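Local atomic coordinates of sialidase B (Streptococcus pneumoniae serotype 4, PDB entry 4XJW), a protein that cleaves terminal sialic acid residues linked alpha-2,3, alpha-2,6 or alpha-2,8 from oligosaccharides, glycoproteins and glycolipids. Residues I17-S20 and S21-D25; A310-N314 and N315-K319; E371-G375 and G376-T380; V507-R510 and D511-R515; S561-D565 and G566-V570. The protein carries 1 engineered substitution. All coordinates share one frame; numbering follows the deposited sequence. Where two conformers were deposited one is given.

Interaction 1 of 5, residues I17-S20 and S21-D25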
loop_
_atom_site.group_PDB
_atom_site.type_symbol
_atom_site.label_atom_id
_atom_site.label_comp_id
_atom_site.label_asym_id
_atom_site.label_seq_id
_atom_site.Cartn_x
_atom_site.Cartn_y
_atom_site.Cartn_z
ATOM N N ILE A 17 -14.572 -10.437 33.677
ATOM C CA ILE A 17 -13.730 -10.767 34.815
ATOM C C ILE A 17 -13.491 -9.478 35.598
ATOM O O ILE A 17 -13.005 -8.497 35.036
ATOM C CB ILE A 17 -12.395 -11.369 34.349
ATOM C CG1 ILE A 17 -12.644 -12.695 33.624
ATOM C CG2 ILE A 17 -11.438 -11.552 35.527
ATOM C CD1 ILE A 17 -11.467 -13.208 32.820
ATOM N N ASP A 18 -13.870 -9.477 36.876
ATOM C CA ASP A 18 -13.713 -8.320 37.750
ATOM C C ASP A 18 -12.299 -8.309 38.309
ATOM O O ASP A 18 -11.857 -9.299 38.894
ATOM C CB ASP A 18 -14.718 -8.409 38.911
ATOM C CG ASP A 18 -14.897 -7.085 39.644
ATOM O OD1 ASP A 18 -14.159 -6.129 39.341
ATOM O OD2 ASP A 18 -15.778 -7.004 40.533
ATOM N N ILE A 19 -11.582 -7.202 38.116
ATOM C CA ILE A 19 -10.258 -7.025 38.712
ATOM C C ILE A 19 -10.214 -5.761 39.577
ATOM O O ILE A 19 -9.149 -5.180 39.812
ATOM C CB ILE A 19 -9.129 -6.994 37.640
ATOM C CG1 ILE A 19 -9.353 -5.844 36.648
ATOM C CG2 ILE A 19 -9.049 -8.323 36.902
ATOM C CD1 ILE A 19 -8.276 -5.745 35.570
ATOM N N SER A 20 -11.387 -5.348 40.057
ATOM C CA SER A 20 -11.534 -4.116 40.829
ATOM C C SER A 20 -10.633 -4.041 42.062
ATOM O O SER A 20 -9.955 -3.037 42.277
ATOM C CB SER A 20 -12.993 -3.910 41.243
ATOM O OG SER A 20 -13.827 -3.752 40.116
ATOM N N SER A 21 -10.627 -5.100 42.866
ATOM C CA SER A 21 -9.878 -5.096 44.118
ATOM C C SER A 21 -8.372 -4.985 43.888
ATOM O O SER A 21 -7.637 -4.485 44.744
ATOM C CB SER A 21 -10.188 -6.351 44.936
ATOM O OG SER A 21 -9.821 -7.521 44.236
ATOM N N LEU A 22 -7.923 -5.447 42.725
ATOM C CA LEU A 22 -6.501 -5.494 42.405
ATOM C C LEU A 22 -5.989 -4.194 41.788
ATOM O O LEU A 22 -4.785 -4.025 41.594
ATOM C CB LEU A 22 -6.229 -6.659 41.456
ATOM C CG LEU A 22 -6.507 -8.036 42.043
ATOM C CD1 LEU A 22 -6.461 -9.106 40.958
ATOM C CD2 LEU A 22 -5.507 -8.332 43.150
ATOM N N LEU A 23 -6.899 -3.272 41.490
ATOM C CA LEU A 23 -6.556 -2.153 40.621
ATOM C C LEU A 23 -7.046 -0.780 41.102
ATOM O O LEU A 23 -6.294 0.191 41.079
ATOM C CB LEU A 23 -7.057 -2.451 39.196
ATOM C CG LEU A 23 -6.683 -1.523 38.041
ATOM C CD1 LEU A 23 -5.218 -1.146 38.119
ATOM C CD2 LEU A 23 -6.992 -2.196 36.713
ATOM N N LEU A 24 -8.294 -0.693 41.555
ATOM C CA LEU A 24 -8.911 0.615 41.787
ATOM C C LEU A 24 -8.255 1.505 42.851
ATOM O O LEU A 24 -8.180 2.726 42.685
ATOM C CB LEU A 24 -10.414 0.475 42.044
ATOM C CG LEU A 24 -11.170 -0.044 40.828
ATOM C CD1 LEU A 24 -12.634 -0.220 41.150
ATOM C CD2 LEU A 24 -10.987 0.902 39.659
ATOM N N ASP A 25 -7.779 0.908 43.936
ATOM C CA ASP A 25 -7.102 1.694 44.965
ATOM C C ASP A 25 -5.712 2.156 44.513
ATOM O O ASP A 25 -5.157 3.120 45.049
ATOM C CB ASP A 25 -7.027 0.921 46.284
ATOM C CG ASP A 25 -6.983 -0.585 46.087
ATOM O OD1 ASP A 25 -6.360 -1.055 45.104
ATOM O OD2 ASP A 25 -7.575 -1.308 46.922
HETATM O O HOH W 1 -9.089 -1.973 44.451
#
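Leu24 folds back over the carbonyl of Ser20. Leu24 CB lies 3.5 Å from Ser20 O. CG stays beside the same oxygen. Leu24 CD1 then reaches past it to Ser20 CB at 3.7 Å and passes close to Ser20 OG. CG of Leu24 sits anti to its own carbonyl carbon (chi1 -65°), which turns the branch back toward the start of the turn. Ser20 O carries the polar part of the contact. Leu24 N meets Ser20 O in the carbonyl plane at 3.0 Å, with a nearly straight N-H angle of 173°. Leu23 N reaches Ser20 O from above that plane at 3.2 Å. Water 1 donates to it as well and accepts from Asp25 N. On the buried flank, Ile19 and Leu23 lie side by side and point the same way, Ile19 CD1 to Leu23 CD2 at 3.9 Å. Both also pack on Phe5 and Ala148. At the start of the turn, Asp18 OD1 accepts from Ser20 N at 3.0 Å, which makes an Asx turn. Ser20 OG also donates to OD1, on its syn lone pair. Asp18 OD2 forms a salt bridge with Lys147. The short helical turn after edge strand 17-18 thus has an oily inner side and a polar start. Asp18, just before it, is held by both charge and hydrogen bonds, which would be expected to keep it ionised.

Interaction 2 of 5, residues A310-N314 and N315-K319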
loop_
_atom_site.group_PDB
_atom_site.type_symbol
_atom_site.label_atom_id
_atom_site.label_comp_id
_atom_site.label_asym_id
_atom_site.label_seq_id
_atom_site.Cartn_x
_atom_site.Cartn_y
_atom_site.Cartn_z
ATOM N N ALA A 310 1.314 17.104 -13.629
ATOM C CA ALA A 310 0.699 17.844 -12.533
ATOM C C ALA A 310 -0.826 17.825 -12.595
ATOM O O ALA A 310 -1.419 18.161 -13.614
ATOM C CB ALA A 310 1.209 19.266 -12.500
ATOM N N GLY A 311 -1.439 17.411 -11.495
ATOM C CA GLY A 311 -2.881 17.426 -11.351
ATOM C C GLY A 311 -3.611 16.357 -12.139
ATOM O O GLY A 311 -4.831 16.404 -12.246
ATOM N N ILE A 312 -2.876 15.390 -12.679
ATOM C CA ILE A 312 -3.472 14.347 -13.517
ATOM C C ILE A 312 -3.519 12.995 -12.799
ATOM O O ILE A 312 -2.604 12.655 -12.036
ATOM C CB ILE A 312 -2.728 14.220 -14.870
ATOM C CG1 ILE A 312 -2.740 15.562 -15.611
ATOM C CG2 ILE A 312 -3.324 13.097 -15.736
ATOM C CD1 ILE A 312 -4.116 16.196 -15.721
ATOM N N GLY A 313 -4.614 12.264 -13.011
ATOM C CA GLY A 313 -4.768 10.894 -12.559
ATOM C C GLY A 313 -5.654 10.157 -13.551
ATOM O O GLY A 313 -6.029 10.718 -14.589
ATOM N N ASN A 314 -5.999 8.910 -13.238
ATOM C CA ASN A 314 -6.822 8.101 -14.137
ATOM C C ASN A 314 -8.098 8.802 -14.593
ATOM O O ASN A 314 -8.479 8.713 -15.767
ATOM C CB ASN A 314 -7.187 6.766 -13.480
ATOM C CG ASN A 314 -8.379 6.100 -14.146
ATOM O OD1 ASN A 314 -9.479 6.066 -13.590
ATOM N ND2 ASN A 314 -8.171 5.594 -15.353
ATOM N N ASN A 315 -8.729 9.515 -13.662
ATOM C CA ASN A 315 -10.054 10.056 -13.925
ATOM C C ASN A 315 -10.081 11.251 -14.879
ATOM O O ASN A 315 -11.076 11.446 -15.578
ATOM C CB ASN A 315 -10.772 10.391 -12.618
ATOM C CG ASN A 315 -10.526 11.810 -12.168
ATOM O OD1 ASN A 315 -9.387 12.206 -11.923
ATOM N ND2 ASN A 315 -11.597 12.591 -12.059
ATOM N N ASN A 316 -9.002 12.023 -14.941
ATOM C CA ASN A 316 -8.997 13.215 -15.794
ATOM C C ASN A 316 -7.953 13.215 -16.913
ATOM O O ASN A 316 -7.796 14.208 -17.624
ATOM C CB ASN A 316 -8.891 14.487 -14.946
ATOM C CG ASN A 316 -7.581 14.576 -14.181
ATOM O OD1 ASN A 316 -6.825 13.609 -14.108
ATOM N ND2 ASN A 316 -7.310 15.738 -13.610
ATOM N N ALA A 317 -7.245 12.099 -17.072
ATOM C CA ALA A 317 -6.248 11.968 -18.129
ATOM C C ALA A 317 -6.933 11.958 -19.489
ATOM O O ALA A 317 -7.938 11.271 -19.668
ATOM C CB ALA A 317 -5.437 10.695 -17.939
ATOM N N ASN A 318 -6.385 12.711 -20.439
ATOM C CA ASN A 318 -6.920 12.744 -21.800
ATOM C C ASN A 318 -6.793 11.376 -22.461
ATOM O O ASN A 318 -5.692 10.947 -22.801
ATOM C CB ASN A 318 -6.181 13.803 -22.625
ATOM C CG ASN A 318 -6.838 14.073 -23.976
ATOM O OD1 ASN A 318 -7.538 13.226 -24.534
ATOM N ND2 ASN A 318 -6.594 15.259 -24.514
ATOM N N LYS A 319 -7.927 10.710 -22.661
ATOM C CA LYS A 319 -7.934 9.341 -23.176
ATOM C C LYS A 319 -7.654 9.271 -24.673
ATOM O O LYS A 319 -7.351 8.199 -25.195
ATOM C CB LYS A 319 -9.277 8.666 -22.875
ATOM C CG LYS A 319 -9.640 8.624 -21.397
ATOM C CD LYS A 319 -8.568 7.900 -20.592
ATOM C CE LYS A 319 -8.979 7.747 -19.136
ATOM N NZ LYS A 319 -9.162 9.066 -18.473
#
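The side-chain amide of Asn316 docks on the backbone of Gly311 and Gly313 and forms the tight part of this loop. Asn316 ND2 donates to Gly311 O at 2.9 Å, and the acceptor lies in the amide plane. Asn316 OD1 accepts from Gly313 N at 2.8 Å, in the plane of its own carbonyl. Both N-H angles are 169°. Two nearly straight bonds at the two ends of one amide fix its rotation. CG of Asn316 stands between its backbone N and carbonyl carbon (chi1 64°), and this swings the amide back over the preceding residues. Ile312 crosses it at an angle, with Ile312 CD1 at 3.9 Å from Asn316 ND2. The other branch, Ile312 CG2, touches Ala317 CB at 3.9 Å, and Ile312 also packs on Pro417. Gly313 O takes a bond from Asn316 N and a weak one from Ala317 N.

Neither 310-314 nor 315-319 has regular helix or strand. They belong to the loop that leaves propeller strand 301-308 and leads to strand 324-327 of the separate ten-stranded sheet. The side chain of Asn314 is about 6 Å from that of Asp232, the proton acceptor by similarity, which places the loop beside the active site.

The other side is more exposed, yet Lys319 still clamps it. Lys319 NZ lies 2.8 Å from Asn314 O, met almost end-on. It also donates on a lone pair, Lys319 NZ to Ala317 O, 2.8 Å. The looser part is the exposed pair of asparagines: CB of Asn314 points away from 315-319, and CB of Asn315 away from 310-314.

Interaction 3 of 5, residues E371-G375 and G376-T380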
loop_
_atom_site.group_PDB
_atom_site.type_symbol
_atom_site.label_atom_id
_atom_site.label_comp_id
_atom_site.label_asym_id
_atom_site.label_seq_id
_atom_site.Cartn_x
_atom_site.Cartn_y
_atom_site.Cartn_z
ATOM N N GLU A 371 13.948 18.153 -17.572
ATOM C CA GLU A 371 14.016 19.528 -17.100
ATOM C C GLU A 371 14.272 20.498 -18.250
ATOM O O GLU A 371 14.936 20.149 -19.231
ATOM C CB GLU A 371 15.092 19.650 -16.024
ATOM C CG GLU A 371 14.754 18.851 -14.763
ATOM C CD GLU A 371 15.960 18.573 -13.873
ATOM O OE1 GLU A 371 17.087 18.964 -14.240
ATOM O OE2 GLU A 371 15.768 17.955 -12.805
ATOM N N VAL A 372 13.736 21.710 -18.128
ATOM C CA VAL A 372 13.827 22.709 -19.192
ATOM C C VAL A 372 15.078 23.573 -19.062
ATOM O O VAL A 372 15.352 24.130 -17.994
ATOM C CB VAL A 372 12.603 23.640 -19.186
ATOM C CG1 VAL A 372 12.700 24.654 -20.321
ATOM C CG2 VAL A 372 11.320 22.833 -19.293
ATOM N N LEU A 373 15.832 23.684 -20.152
ATOM C CA LEU A 373 16.989 24.566 -20.194
ATOM C C LEU A 373 16.754 25.654 -21.234
ATOM O O LEU A 373 16.144 25.402 -22.270
ATOM C CB LEU A 373 18.257 23.780 -20.541
ATOM C CG LEU A 373 19.012 23.072 -19.406
ATOM C CD1 LEU A 373 18.195 21.979 -18.754
ATOM C CD2 LEU A 373 20.315 22.497 -19.915
ATOM N N GLU A 374 17.216 26.867 -20.946
ATOM C CA GLU A 374 17.198 27.938 -21.937
ATOM C C GLU A 374 18.627 28.381 -22.223
ATOM O O GLU A 374 19.331 28.857 -21.330
ATOM C CB GLU A 374 16.355 29.126 -21.467
ATOM C CG GLU A 374 16.307 30.269 -22.482
ATOM C CD GLU A 374 15.534 31.470 -21.977
ATOM O OE1 GLU A 374 15.229 31.513 -20.767
ATOM O OE2 GLU A 374 15.226 32.362 -22.793
ATOM N N GLY A 375 19.062 28.208 -23.466
ATOM C CA GLY A 375 20.434 28.508 -23.821
ATOM C C GLY A 375 21.398 27.739 -22.940
ATOM O O GLY A 375 22.418 28.272 -22.494
ATOM N N GLY A 376 21.051 26.485 -22.661
ATOM C CA GLY A 376 21.911 25.607 -21.889
ATOM C C GLY A 376 21.862 25.807 -20.382
ATOM O O GLY A 376 22.496 25.058 -19.638
ATOM N N LYS A 377 21.115 26.804 -19.918
ATOM C CA LYS A 377 21.059 27.060 -18.482
ATOM C C LYS A 377 19.712 26.687 -17.856
ATOM O O LYS A 377 18.652 26.899 -18.448
ATOM C CB LYS A 377 21.485 28.494 -18.157
ATOM C CG LYS A 377 22.919 28.785 -18.598
ATOM C CD LYS A 377 23.446 30.114 -18.076
ATOM C CE LYS A 377 23.930 31.004 -19.220
ATOM N NZ LYS A 377 24.612 32.240 -18.740
ATOM N N SER A 378 19.780 26.113 -16.657
ATOM C CA SER A 378 18.611 25.546 -15.980
ATOM C C SER A 378 17.576 26.576 -15.545
ATOM O O SER A 378 17.880 27.487 -14.776
ATOM C CB SER A 378 19.056 24.742 -14.754
ATOM O OG SER A 378 19.759 23.573 -15.131
ATOM N N LEU A 379 16.346 26.414 -16.017
ATOM C CA LEU A 379 15.241 27.204 -15.496
ATOM C C LEU A 379 14.734 26.553 -14.216
ATOM O O LEU A 379 14.911 25.346 -14.012
ATOM C CB LEU A 379 14.112 27.324 -16.515
ATOM C CG LEU A 379 14.442 28.062 -17.803
ATOM C CD1 LEU A 379 13.167 28.390 -18.567
ATOM C CD2 LEU A 379 15.245 29.318 -17.506
ATOM N N THR A 380 14.111 27.351 -13.355
ATOM C CA THR A 380 13.558 26.847 -12.102
ATOM C C THR A 380 12.081 27.202 -11.946
ATOM O O THR A 380 11.574 28.105 -12.616
ATOM C CB THR A 380 14.324 27.398 -10.872
ATOM O OG1 THR A 380 14.195 28.825 -10.815
ATOM C CG2 THR A 380 15.796 27.026 -10.933
HETATM O O HOH W 2 17.938 21.724 -14.789
HETATM O O HOH W 3 15.718 23.302 -15.461
#
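CG of Leu379 lies anti to its carbonyl carbon, beside the backbone N (chi1 -64°), and CG of Glu374 lies anti to its backbone N (chi1 -180°). The extended Glu374 chain runs past the Leu379 methyls, and the two side chains cross. Leu379 CD2 comes to 3.9 Å from Glu374 OE1 and also lies near Glu374 CB. The other methyl, Leu379 CD1, touches Val372 CG1 at 4.2 Å. Val372 is buried and packs further on Met404, Val406 and Ile366.

The backbone closes the hairpin with three bonds. Glu374 and Lys377 form a hydrogen-bonded antiparallel pair. Glu374 N donates to Lys377 O at 2.9 Å, and Lys377 N returns a bond to Glu374 O at 3.1 Å. Leu379 N adds a third, to Val372 O. Gly375 and Gly376 fill the corners of a type I' turn, both with positive phi. Next to the turn, Leu373 lies on the sheet face that also carries Ser378. Leu373 CD2 rests 3.4 Å from Gly376 O, and Leu373 CA makes a CH...O contact with Lys377 O.

Two waters extend the link. Water 3 donates to Val372 O and to Leu379 O. Water 2 lies between Glu371 OE1, to which it donates, and Ser378 OG. The contact lies at the surface, in a hairpin of strands 372-374 and 377-387. Val372 and Leu379 supply the one apolar contact between side chains, and no salt bridge joins the two arms. Backbone bonds and water bridges hold the hairpin more than side chains do, and its closure probably depends little on charge.

Interaction 4 of 5, residues V507-R510 and D511-R515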
loop_
_atom_site.group_PDB
_atom_site.type_symbol
_atom_site.label_atom_id
_atom_site.label_comp_id
_atom_site.label_asym_id
_atom_site.label_seq_id
_atom_site.Cartn_x
_atom_site.Cartn_y
_atom_site.Cartn_z
ATOM N N VAL A 507 3.129 -16.007 -15.064
ATOM C CA VAL A 507 4.047 -17.057 -14.646
ATOM C C VAL A 507 4.423 -17.856 -15.882
ATOM O O VAL A 507 3.611 -18.004 -16.800
ATOM C CB VAL A 507 3.430 -18.003 -13.583
ATOM C CG1 VAL A 507 2.998 -17.226 -12.360
ATOM C CG2 VAL A 507 2.250 -18.781 -14.159
ATOM N N GLU A 508 5.661 -18.340 -15.929
ATOM C CA GLU A 508 6.084 -19.233 -17.009
ATOM C C GLU A 508 5.862 -20.674 -16.543
ATOM O O GLU A 508 6.591 -21.177 -15.686
ATOM C CB GLU A 508 7.555 -18.994 -17.419
ATOM C CG GLU A 508 7.887 -19.648 -18.770
ATOM C CD GLU A 508 9.273 -19.331 -19.287
ATOM O OE1 GLU A 508 10.075 -18.743 -18.531
ATOM O OE2 GLU A 508 9.555 -19.674 -20.460
ATOM N N LEU A 509 4.833 -21.329 -17.076
ATOM C CA LEU A 509 4.506 -22.700 -16.663
ATOM C C LEU A 509 5.584 -23.693 -17.062
ATOM O O LEU A 509 5.914 -24.605 -16.306
ATOM C CB LEU A 509 3.174 -23.155 -17.266
ATOM C CG LEU A 509 1.908 -22.477 -16.746
ATOM C CD1 LEU A 509 0.688 -23.093 -17.390
ATOM C CD2 LEU A 509 1.836 -22.577 -15.230
ATOM N N ARG A 510 6.085 -23.527 -18.278
ATOM C CA ARG A 510 7.194 -24.308 -18.804
ATOM C C ARG A 510 7.768 -23.487 -19.951
ATOM O O ARG A 510 7.242 -22.433 -20.271
ATOM C CB ARG A 510 6.716 -25.679 -19.283
ATOM C CG ARG A 510 5.537 -25.638 -20.240
ATOM C CD ARG A 510 5.154 -27.036 -20.710
ATOM N NE ARG A 510 3.962 -27.041 -21.560
ATOM C CZ ARG A 510 3.991 -27.114 -22.888
ATOM N NH1 ARG A 510 5.153 -27.196 -23.526
ATOM N NH2 ARG A 510 2.858 -27.121 -23.575
ATOM N N ASP A 511 8.838 -23.953 -20.574
ATOM C CA ASP A 511 9.536 -23.131 -21.551
ATOM C C ASP A 511 8.678 -22.530 -22.679
ATOM O O ASP A 511 8.148 -23.247 -23.525
ATOM C CB ASP A 511 10.716 -23.909 -22.124
ATOM C CG ASP A 511 11.937 -23.058 -22.256
ATOM O OD1 ASP A 511 12.051 -22.370 -23.290
ATOM O OD2 ASP A 511 12.773 -23.070 -21.324
ATOM N N GLY A 512 8.536 -21.205 -22.662
ATOM C CA GLY A 512 7.832 -20.488 -23.714
ATOM C C GLY A 512 6.336 -20.398 -23.501
ATOM O O GLY A 512 5.643 -19.745 -24.272
ATOM N N VAL A 513 5.853 -21.059 -22.452
ATOM C CA VAL A 513 4.430 -21.076 -22.112
ATOM C C VAL A 513 4.181 -20.163 -20.920
ATOM O O VAL A 513 4.656 -20.436 -19.819
ATOM C CB VAL A 513 3.965 -22.488 -21.765
ATOM C CG1 VAL A 513 2.473 -22.516 -21.461
ATOM C CG2 VAL A 513 4.294 -23.443 -22.918
ATOM N N ILE A 514 3.420 -19.096 -21.147
ATOM C CA ILE A 514 3.126 -18.114 -20.116
ATOM C C ILE A 514 1.645 -18.146 -19.778
ATOM O O ILE A 514 0.794 -18.070 -20.673
ATOM C CB ILE A 514 3.465 -16.700 -20.596
ATOM C CG1 ILE A 514 4.918 -16.600 -21.055
ATOM C CG2 ILE A 514 3.197 -15.672 -19.496
ATOM C CD1 ILE A 514 5.214 -15.320 -21.824
ATOM N N ARG A 515 1.318 -18.265 -18.496
ATOM C CA ARG A 515 -0.067 -18.046 -18.101
ATOM C C ARG A 515 -0.190 -16.732 -17.350
ATOM O O ARG A 515 0.576 -16.455 -16.432
ATOM C CB ARG A 515 -0.639 -19.183 -17.273
ATOM C CG ARG A 515 -2.111 -18.924 -16.909
ATOM C CD ARG A 515 -2.887 -20.194 -16.754
ATOM N NE ARG A 515 -2.814 -20.987 -17.968
ATOM C CZ ARG A 515 -3.007 -22.298 -18.001
ATOM N NH1 ARG A 515 -3.297 -22.947 -16.886
ATOM N NH2 ARG A 515 -2.894 -22.958 -19.145
HETATM O O HOH W 4 11.569 -19.643 -22.068
HETATM O O HOH W 5 7.912 -26.256 -23.001
#
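Arg510 and Val513 cross at an angle on one face of the hairpin. Val513 CG2 stands 3.7 Å above the plane of the Arg510 guanidinium, over its centre, and lies as close to CG of the same chain. Arg510 CG sits between the backbone N and the carbonyl carbon (chi1 52°), which carries the extended chain over Val513. Its polar end forms a salt bridge with Asp596. Water 5 joins Arg510 NH1 to Asp511 O. Leu509 and Arg515 repeat the pattern. Leu509 CD1 stands 3.8 Å above the plane of the Arg515 guanidinium, again over its centre. Arg515 bends at chi3 (-57°), which turns the group over the methyl. Its NH1 donates to Asp596 O and its NE to Thr529 OG1. Glu508 is oriented differently. Its chain is stretched out along the turn, and Glu508 OE2 accepts from Gly512 N at 2.9 Å on the anti lone pair. This bond is almost straight, 177° at the hydrogen. Water 4 also donates to OE2, while OE1 accepts from Lys461 N. Along the strands, two bonds pair Val507 N to Arg515 O and Arg515 N to Val507 O, 2.9 Å each. Leu509 N reaches Val513 O. Val513 N closes the turn on Arg510 O. The result is an antiparallel beta hairpin, closed by a type II turn with glycine at its third position. It opens a four-stranded antiparallel sheet, as in the blades of the sialidase beta-propeller.

Interaction 5 of 5, residues S561-D565 and G566-V570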
loop_
_atom_site.group_PDB
_atom_site.type_symbol
_atom_site.label_atom_id
_atom_site.label_comp_id
_atom_site.label_asym_id
_atom_site.label_seq_id
_atom_site.Cartn_x
_atom_site.Cartn_y
_atom_site.Cartn_z
ATOM N N SER A 561 9.676 -22.974 -7.590
ATOM C CA SER A 561 10.806 -23.698 -8.189
ATOM C C SER A 561 10.838 -25.199 -7.872
ATOM O O SER A 561 11.499 -25.967 -8.583
ATOM C CB SER A 561 12.142 -23.067 -7.768
ATOM O OG SER A 561 12.487 -23.406 -6.434
ATOM N N GLN A 562 10.143 -25.606 -6.814
ATOM C CA GLN A 562 10.201 -26.982 -6.325
ATOM C C GLN A 562 8.873 -27.675 -6.572
ATOM O O GLN A 562 7.825 -27.020 -6.628
ATOM C CB GLN A 562 10.526 -27.011 -4.829
ATOM C CG GLN A 562 11.783 -26.220 -4.443
ATOM C CD GLN A 562 13.045 -26.787 -5.053
ATOM O OE1 GLN A 562 13.394 -27.942 -4.817
ATOM N NE2 GLN A 562 13.736 -25.976 -5.850
ATOM N N LEU A 563 8.914 -28.995 -6.736
ATOM C CA LEU A 563 7.687 -29.779 -6.876
ATOM C C LEU A 563 6.952 -29.800 -5.553
ATOM O O LEU A 563 7.565 -29.788 -4.489
ATOM C CB LEU A 563 7.994 -31.223 -7.286
ATOM C CG LEU A 563 8.755 -31.468 -8.586
ATOM C CD1 LEU A 563 8.867 -32.970 -8.862
ATOM C CD2 LEU A 563 8.117 -30.746 -9.759
ATOM N N ILE A 564 5.625 -29.826 -5.634
ATOM C CA ILE A 564 4.771 -30.025 -4.475
ATOM C C ILE A 564 3.861 -31.197 -4.836
ATOM O O ILE A 564 3.248 -31.201 -5.904
ATOM C CB ILE A 564 3.930 -28.754 -4.159
ATOM C CG1 ILE A 564 4.843 -27.578 -3.795
ATOM C CG2 ILE A 564 2.946 -29.029 -3.021
ATOM C CD1 ILE A 564 4.090 -26.252 -3.546
ATOM N N ASP A 565 3.819 -32.208 -3.969
ATOM C CA ASP A 565 3.090 -33.446 -4.251
ATOM C C ASP A 565 3.527 -34.059 -5.585
ATOM O O ASP A 565 2.718 -34.628 -6.315
ATOM C CB ASP A 565 1.573 -33.208 -4.245
ATOM C CG ASP A 565 1.046 -32.834 -2.877
ATOM O OD1 ASP A 565 1.717 -33.148 -1.871
ATOM O OD2 ASP A 565 -0.052 -32.232 -2.810
ATOM N N GLY A 566 4.811 -33.917 -5.900
ATOM C CA GLY A 566 5.368 -34.454 -7.125
ATOM C C GLY A 566 4.932 -33.744 -8.391
ATOM O O GLY A 566 5.121 -34.260 -9.494
ATOM N N LYS A 567 4.342 -32.557 -8.242
ATOM C CA LYS A 567 3.850 -31.803 -9.392
ATOM C C LYS A 567 4.387 -30.375 -9.397
ATOM O O LYS A 567 4.808 -29.854 -8.361
ATOM C CB LYS A 567 2.315 -31.788 -9.409
ATOM C CG LYS A 567 1.689 -33.178 -9.308
ATOM C CD LYS A 567 0.259 -33.202 -9.825
ATOM C CE LYS A 567 0.228 -33.285 -11.341
ATOM N NZ LYS A 567 -1.160 -33.236 -11.868
ATOM N N GLU A 568 4.398 -29.754 -10.568
ATOM C CA GLU A 568 4.838 -28.370 -10.665
ATOM C C GLU A 568 3.734 -27.495 -10.103
ATOM O O GLU A 568 2.546 -27.821 -10.217
ATOM C CB GLU A 568 5.155 -28.002 -12.103
ATOM C CG GLU A 568 6.274 -28.868 -12.677
ATOM C CD GLU A 568 6.584 -28.559 -14.125
ATOM O OE1 GLU A 568 6.254 -27.443 -14.579
ATOM O OE2 GLU A 568 7.165 -29.433 -14.807
ATOM N N ALA A 569 4.124 -26.377 -9.501
ATOM C CA ALA A 569 3.178 -25.608 -8.703
ATOM C C ALA A 569 3.181 -24.116 -9.013
ATOM O O ALA A 569 4.236 -23.519 -9.251
ATOM C CB ALA A 569 3.439 -25.846 -7.232
ATOM N N VAL A 570 1.982 -23.534 -8.982
ATOM C CA VAL A 570 1.782 -22.100 -9.106
ATOM C C VAL A 570 1.168 -21.613 -7.799
ATOM O O VAL A 570 0.368 -22.324 -7.187
ATOM C CB VAL A 570 0.854 -21.801 -10.290
ATOM C CG1 VAL A 570 0.341 -20.368 -10.274
ATOM C CG2 VAL A 570 1.582 -22.099 -11.581
HETATM O O HOH W 6 6.935 -26.110 -9.167
#
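Lys567 O receives the shortest direct polar bond of this turn, from Ile564 N at 2.8 Å. The same oxygen takes a CH...O contact from Leu563 CA. The return bond runs from Lys567 N to Ile564 O at 2.9 Å. Together the two bonds make a single antiparallel bridge closed by a type I' turn. Asp565 and Gly566 occupy its corners, both with positive phi.

The side chains meet on two flanks. On the buried one, Ile564 CD1 rests on Ala569 CB at 3.8 Å. CG1 of Ile564 lies anti to its carbonyl carbon (chi1 -63°), and the extended tip then reaches the alanine methyl. Val588 and Leu590 of strand 584-592 touch Ile564 and Ala569 respectively. On the exposed flank, Leu563 lies along the opposite arm. Leu563 CD2 meets Glu568 CG at 3.9 Å, and Leu563 CD1 comes near Gly566 O.

Further from the turn the arms are joined through water. Water 6 donates to Gln562 O and accepts from Ala569 N, at 2.8 Å each. Gln562 NE2 donates to Ser561 OG in the amide plane. The side chain of Gln562 is about 6 Å from the bound optactin molecule.

The two acids pair with residues outside the turn. Asp565 OD2 also accepts from Tyr602 OH. Backbone bonds and apolar contacts close the turn itself, while salt bridges from Asp565 to Lys601 and from Glu568 to Lys559 and Lys593 fasten it to its surroundings.

In the fold
Each interaction closes a short local turn, and the five follow one another in series, without nesting or crossing. Interaction 1 comes first, where edge strand 17-18 of the N-terminal domain ends. It is remote from the rest, with centres at least 56 Å away. Interaction 2 shapes the loop between strands 301-308 and 324-327. Interaction 3 closes a hairpin in the ten-stranded sheet, about 27 Å from interaction 2 between centres. Interactions 4 and 5 lie within the C-terminal BNR repeat-like range, about 14 Å apart between centres. They touch directly: Leu509 CD2 packs on Val570 CG2 at 3.7 Å, joining two neighbouring four-stranded sheets.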